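Local coordinates for antifreeze protein (Uncultured bacterium, PDB 6EIO), which binds ice, apparently through two faces, and probably restrains ice growth as a bacterial antifreeze protein with an ice-binding-like beta-helix fold, at residues N34-N46 with T53-F67. Residues are numbered along the deposited sequence; the frame is centred on the assembly and turned at random.
Sequences NNFAVIAGSSVTN and TGDLGLSPGTSIGGF. With SO4 (sulfate ion), chain E.
The carbonyl oxygen of Asp55 accepts the N-H of Ala37 (N to O 2.9 Å) and, more weakly, that of Val38; one acceptor thus serves two successive residues of the facing segment. The shared acceptor marks a beta bulge between Phe36 and Val38, where the register shifts by one residue as two neighbouring coils of the beta-helix begin to pair. Beyond it strands 38-40 and 55-58 run parallel, and after the turn through Gly41 and Ser42, strands 43-46 and 63-65 pair likewise in a second parallel sheet, coil upon coil. The Phe36 ring, which packs on helix 81-99 alongside the beta-helix, meets Asp55 by a CH-pi contact: Asp55 CB sits over the ring face, 4.1 Å from its centroid, while the carboxylate plane stands 79° to the ring and Asp55 OD1 accepts the N-H of Thr75. On the interior faces aliphatic side chains pack against their neighbours one coil along. Leu56, with CG anti to the backbone N (chi1 172°), brings CD1 to 3.6 Å from Val38 CG1. Val44 and Ile64 lie side by side, with Val44 CB 3.9 Å from Ile64 CG1. On the outer side, water 2 donates to Val44 O, which also accepts the N-H of Gly65, and reaches Ser63 OG. At the end of the paired strands Asn46, its CG trans to the backbone N (chi1 178°), donates an ND2 hydrogen bond to Gly66 O at 2.9 Å, from above that carbonyl's plane, with Gly66 O near the plane of the amide; ND2 also reaches Gly48 O, and Asn46 OD1 is hydrogen-bonded to Thr50 OG1. Phe67 CE1 approaches Asn46 CB to 3.6 Å, and Gly66 N donates to O4 of a sulfate, probably from the crystallisation liquor, at 2.8 Å.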
loop_
_atom_site.group_PDB
_atom_site.type_symbol
_atom_site.label_atom_id
_atom_site.label_comp_id
_atom_site.label_asym_id
_atom_site.label_seq_id
_atom_site.Cartn_x
_atom_site.Cartn_y
_atom_site.Cartn_z
ATOM N N ASN A 34 -12.127 -2.470 0.996
ATOM C CA ASN A 34 -11.748 -2.667 -0.405
ATOM C C ASN A 34 -12.056 -1.465 -1.301
ATOM O O ASN A 34 -11.368 -1.268 -2.306
ATOM C CB ASN A 34 -12.330 -3.946 -1.024
ATOM C CG ASN A 34 -11.388 -4.536 -2.092
ATOM O OD1 ASN A 34 -10.285 -4.973 -1.766
ATOM N ND2 ASN A 34 -11.802 -4.518 -3.355
ATOM N N ASN A 35 -13.101 -0.696 -1.004
ATOM C CA ASN A 35 -13.461 0.431 -1.855
ATOM C C ASN A 35 -12.869 1.754 -1.386
ATOM O O ASN A 35 -13.147 2.798 -1.997
ATOM C CB ASN A 35 -14.987 0.476 -2.046
ATOM C CG ASN A 35 -15.473 -0.709 -2.838
ATOM O OD1 ASN A 35 -14.987 -0.953 -3.933
ATOM N ND2 ASN A 35 -16.468 -1.414 -2.334
ATOM N N PHE A 36 -12.038 1.721 -0.345
ATOM C CA PHE A 36 -11.291 2.886 0.103
ATOM C C PHE A 36 -9.948 2.981 -0.608
ATOM O O PHE A 36 -9.198 2.003 -0.670
ATOM C CB PHE A 36 -10.998 2.820 1.602
ATOM C CG PHE A 36 -12.195 3.117 2.475
ATOM C CD1 PHE A 36 -12.450 4.421 2.864
ATOM C CD2 PHE A 36 -13.037 2.094 2.907
ATOM C CE1 PHE A 36 -13.540 4.706 3.672
ATOM C CE2 PHE A 36 -14.112 2.380 3.731
ATOM C CZ PHE A 36 -14.365 3.692 4.106
ATOM N N ALA A 37 -9.636 4.191 -1.085
ATOM C CA ALA A 37 -8.274 4.510 -1.505
ATOM C C ALA A 37 -7.372 4.875 -0.329
ATOM O O ALA A 37 -6.158 4.621 -0.394
ATOM C CB ALA A 37 -8.294 5.648 -2.520
ATOM N N VAL A 38 -7.929 5.514 0.705
ATOM C CA VAL A 38 -7.155 6.031 1.827
ATOM C C VAL A 38 -7.958 5.833 3.102
ATOM O O VAL A 38 -9.147 6.175 3.133
ATOM C CB VAL A 38 -6.838 7.530 1.638
ATOM C CG1 VAL A 38 -6.100 8.074 2.869
ATOM C CG2 VAL A 38 -6.009 7.768 0.376
ATOM N N ILE A 39 -7.315 5.304 4.143
ATOM C CA ILE A 39 -7.881 5.229 5.488
ATOM C C ILE A 39 -6.799 5.658 6.467
ATOM O O ILE A 39 -5.639 5.271 6.311
ATOM C CB ILE A 39 -8.339 3.793 5.870
ATOM C CG1 ILE A 39 -9.470 3.336 4.959
ATOM C CG2 ILE A 39 -8.705 3.715 7.350
ATOM C CD1 ILE A 39 -9.971 1.925 5.213
ATOM N N ALA A 40 -7.184 6.437 7.480
ATOM C CA ALA A 40 -6.293 6.789 8.572
ATOM C C ALA A 40 -6.973 6.531 9.909
ATOM O O ALA A 40 -8.193 6.350 9.999
ATOM C CB ALA A 40 -5.862 8.257 8.472
ATOM N N GLY A 41 -6.160 6.569 10.963
ATOM C CA GLY A 41 -6.641 6.417 12.322
ATOM C C GLY A 41 -6.721 7.722 13.094
ATOM O O GLY A 41 -7.770 8.055 13.645
ATOM N N SER A 42 -5.620 8.465 13.159
ATOM C CA SER A 42 -5.578 9.619 14.039
ATOM C C SER A 42 -6.034 10.908 13.364
ATOM O O SER A 42 -6.757 11.697 13.983
ATOM C CB SER A 42 -4.171 9.775 14.630
ATOM O OG SER A 42 -3.206 9.935 13.608
ATOM N N SER A 43 -5.611 11.152 12.120
ATOM C CA SER A 43 -5.987 12.353 11.384
ATOM C C SER A 43 -5.558 12.176 9.935
ATOM O O SER A 43 -4.801 11.266 9.590
ATOM C CB SER A 43 -5.348 13.610 11.979
ATOM O OG SER A 43 -3.940 13.589 11.820
ATOM N N VAL A 44 -6.058 13.077 9.100
ATOM C CA VAL A 44 -5.619 13.232 7.719
ATOM C C VAL A 44 -5.250 14.692 7.511
ATOM O O VAL A 44 -6.004 15.583 7.908
ATOM C CB VAL A 44 -6.713 12.825 6.718
ATOM C CG1 VAL A 44 -6.250 13.094 5.290
ATOM C CG2 VAL A 44 -7.078 11.360 6.906
ATOM N N THR A 45 -4.113 14.937 6.870
ATOM C CA THR A 45 -3.703 16.293 6.538
ATOM C C THR A 45 -3.311 16.334 5.075
ATOM O O THR A 45 -2.490 15.536 4.633
ATOM C CB THR A 45 -2.507 16.754 7.397
ATOM O OG1 THR A 45 -2.856 16.719 8.782
ATOM C CG2 THR A 45 -2.089 18.173 7.052
ATOM N N ASN A 46 -3.867 17.285 4.343
ATOM C CA ASN A 46 -3.551 17.482 2.948
ATOM C C ASN A 46 -3.136 18.922 2.693
ATOM O O ASN A 46 -3.684 19.865 3.266
ATOM C CB ASN A 46 -4.753 17.186 2.075
ATOM C CG ASN A 46 -4.440 17.445 0.640
ATOM O OD1 ASN A 46 -3.600 16.747 0.066
ATOM N ND2 ASN A 46 -5.023 18.507 0.070
ATOM N N THR A 53 -9.536 9.284 -6.089
ATOM C CA THR A 53 -10.672 8.610 -6.724
ATOM C C THR A 53 -10.852 7.303 -5.961
ATOM O O THR A 53 -10.076 6.359 -6.117
ATOM C CB THR A 53 -10.475 8.355 -8.221
ATOM O OG1 THR A 53 -10.102 9.568 -8.886
ATOM C CG2 THR A 53 -11.787 7.874 -8.832
ATOM N N GLY A 54 -11.858 7.274 -5.101
ATOM C CA GLY A 54 -12.059 6.197 -4.149
ATOM C C GLY A 54 -12.550 6.780 -2.848
ATOM O O GLY A 54 -12.597 7.997 -2.693
ATOM N N ASP A 55 -12.918 5.924 -1.898
ATOM C CA ASP A 55 -13.434 6.451 -0.648
ATOM C C ASP A 55 -12.287 6.800 0.310
ATOM O O ASP A 55 -11.163 6.300 0.182
ATOM C CB ASP A 55 -14.447 5.462 -0.052
ATOM C CG ASP A 55 -15.695 5.280 -0.940
ATOM O OD1 ASP A 55 -16.006 6.187 -1.736
ATOM O OD2 ASP A 55 -16.352 4.216 -0.801
ATOM N N LEU A 56 -12.594 7.678 1.263
ATOM C CA LEU A 56 -11.632 8.198 2.233
ATOM C C LEU A 56 -12.215 7.976 3.624
ATOM O O LEU A 56 -13.336 8.426 3.895
ATOM C CB LEU A 56 -11.383 9.694 1.979
ATOM C CG LEU A 56 -10.544 10.479 2.988
ATOM C CD1 LEU A 56 -9.152 9.898 3.177
ATOM C CD2 LEU A 56 -10.438 11.937 2.579
ATOM N N GLY A 57 -11.476 7.289 4.490
ATOM C CA GLY A 57 -11.956 6.953 5.817
ATOM C C GLY A 57 -11.047 7.457 6.921
ATOM O O GLY A 57 -9.820 7.500 6.772
ATOM N N LEU A 58 -11.658 7.777 8.063
ATOM C CA LEU A 58 -10.939 8.186 9.264
ATOM C C LEU A 58 -11.720 7.692 10.470
ATOM O O LEU A 58 -12.911 7.978 10.601
ATOM C CB LEU A 58 -10.785 9.711 9.313
ATOM C CG LEU A 58 -10.154 10.259 10.587
ATOM C CD1 LEU A 58 -8.705 9.804 10.762
ATOM C CD2 LEU A 58 -10.245 11.778 10.591
ATOM N N SER A 59 -11.037 6.967 11.357
ATOM C CA SER A 59 -11.629 6.515 12.610
ATOM C C SER A 59 -10.490 5.955 13.436
ATOM O O SER A 59 -9.680 5.205 12.885
ATOM C CB SER A 59 -12.650 5.413 12.338
ATOM O OG SER A 59 -13.053 4.805 13.554
ATOM N N PRO A 60 -10.392 6.253 14.743
ATOM C CA PRO A 60 -11.351 7.000 15.566
ATOM C C PRO A 60 -11.115 8.512 15.589
ATOM O O PRO A 60 -11.868 9.223 16.257
ATOM C CB PRO A 60 -11.103 6.417 16.957
ATOM C CG PRO A 60 -9.631 6.116 16.938
ATOM C CD PRO A 60 -9.341 5.620 15.562
ATOM N N GLY A 61 -10.083 9.003 14.912
ATOM C CA GLY A 61 -9.830 10.431 14.856
ATOM C C GLY A 61 -10.937 11.189 14.140
ATOM O O GLY A 61 -11.809 10.611 13.493
ATOM N N THR A 62 -10.888 12.522 14.252
ATOM C CA THR A 62 -11.947 13.363 13.708
ATOM C C THR A 62 -11.497 14.375 12.660
ATOM O O THR A 62 -12.342 14.850 11.882
ATOM C CB THR A 62 -12.640 14.131 14.846
ATOM O OG1 THR A 62 -11.671 14.910 15.555
ATOM C CG2 THR A 62 -13.313 13.162 15.808
ATOM N N SER A 63 -10.216 14.729 12.628
ATOM C CA SER A 63 -9.734 15.861 11.851
ATOM C C SER A 63 -9.210 15.423 10.491
ATOM O O SER A 63 -8.241 14.655 10.402
ATOM C CB SER A 63 -8.614 16.582 12.589
ATOM O OG SER A 63 -8.074 17.607 11.774
ATOM N N ILE A 64 -9.831 15.964 9.443
ATOM C CA ILE A 64 -9.307 15.941 8.087
ATOM C C ILE A 64 -9.114 17.382 7.643
ATOM O O ILE A 64 -10.073 18.154 7.553
ATOM C CB ILE A 64 -10.223 15.181 7.118
ATOM C CG1 ILE A 64 -10.382 13.732 7.592
ATOM C CG2 ILE A 64 -9.672 15.224 5.693
ATOM C CD1 ILE A 64 -10.962 12.796 6.567
ATOM N N GLY A 65 -7.880 17.738 7.346
ATOM C CA GLY A 65 -7.546 19.068 6.886
ATOM C C GLY A 65 -7.207 19.077 5.407
ATOM O O GLY A 65 -6.632 18.124 4.878
ATOM N N GLY A 66 -7.537 20.176 4.745
ATOM C CA GLY A 66 -7.020 20.438 3.426
ATOM C C GLY A 66 -7.867 19.994 2.260
ATOM O O GLY A 66 -7.344 19.935 1.143
ATOM N N PHE A 67 -9.154 19.711 2.471
ATOM C CA PHE A 67 -10.105 19.454 1.387
ATOM C C PHE A 67 -11.220 20.488 1.520
ATOM O O PHE A 67 -12.112 20.314 2.364
ATOM C CB PHE A 67 -10.704 18.047 1.510
ATOM C CG PHE A 67 -9.729 16.925 1.229
ATOM C CD1 PHE A 67 -8.806 16.533 2.180
ATOM C CD2 PHE A 67 -9.740 16.267 0.005
ATOM C CE1 PHE A 67 -7.914 15.510 1.917
ATOM C CE2 PHE A 67 -8.839 15.261 -0.257
ATOM C CZ PHE A 67 -7.925 14.887 0.697
HETATM S S SO4 E . -8.871 23.030 6.997
HETATM O O1 SO4 E . -7.549 23.074 7.630
HETATM O O2 SO4 E . -9.710 22.095 7.754
HETATM O O3 SO4 E . -9.477 24.341 7.009
HETATM O O4 SO4 E . -8.744 22.547 5.648
HETATM O O HOH W 1 -8.343 13.872 14.598
HETATM O O HOH W 2 -5.879 17.175 10.270
#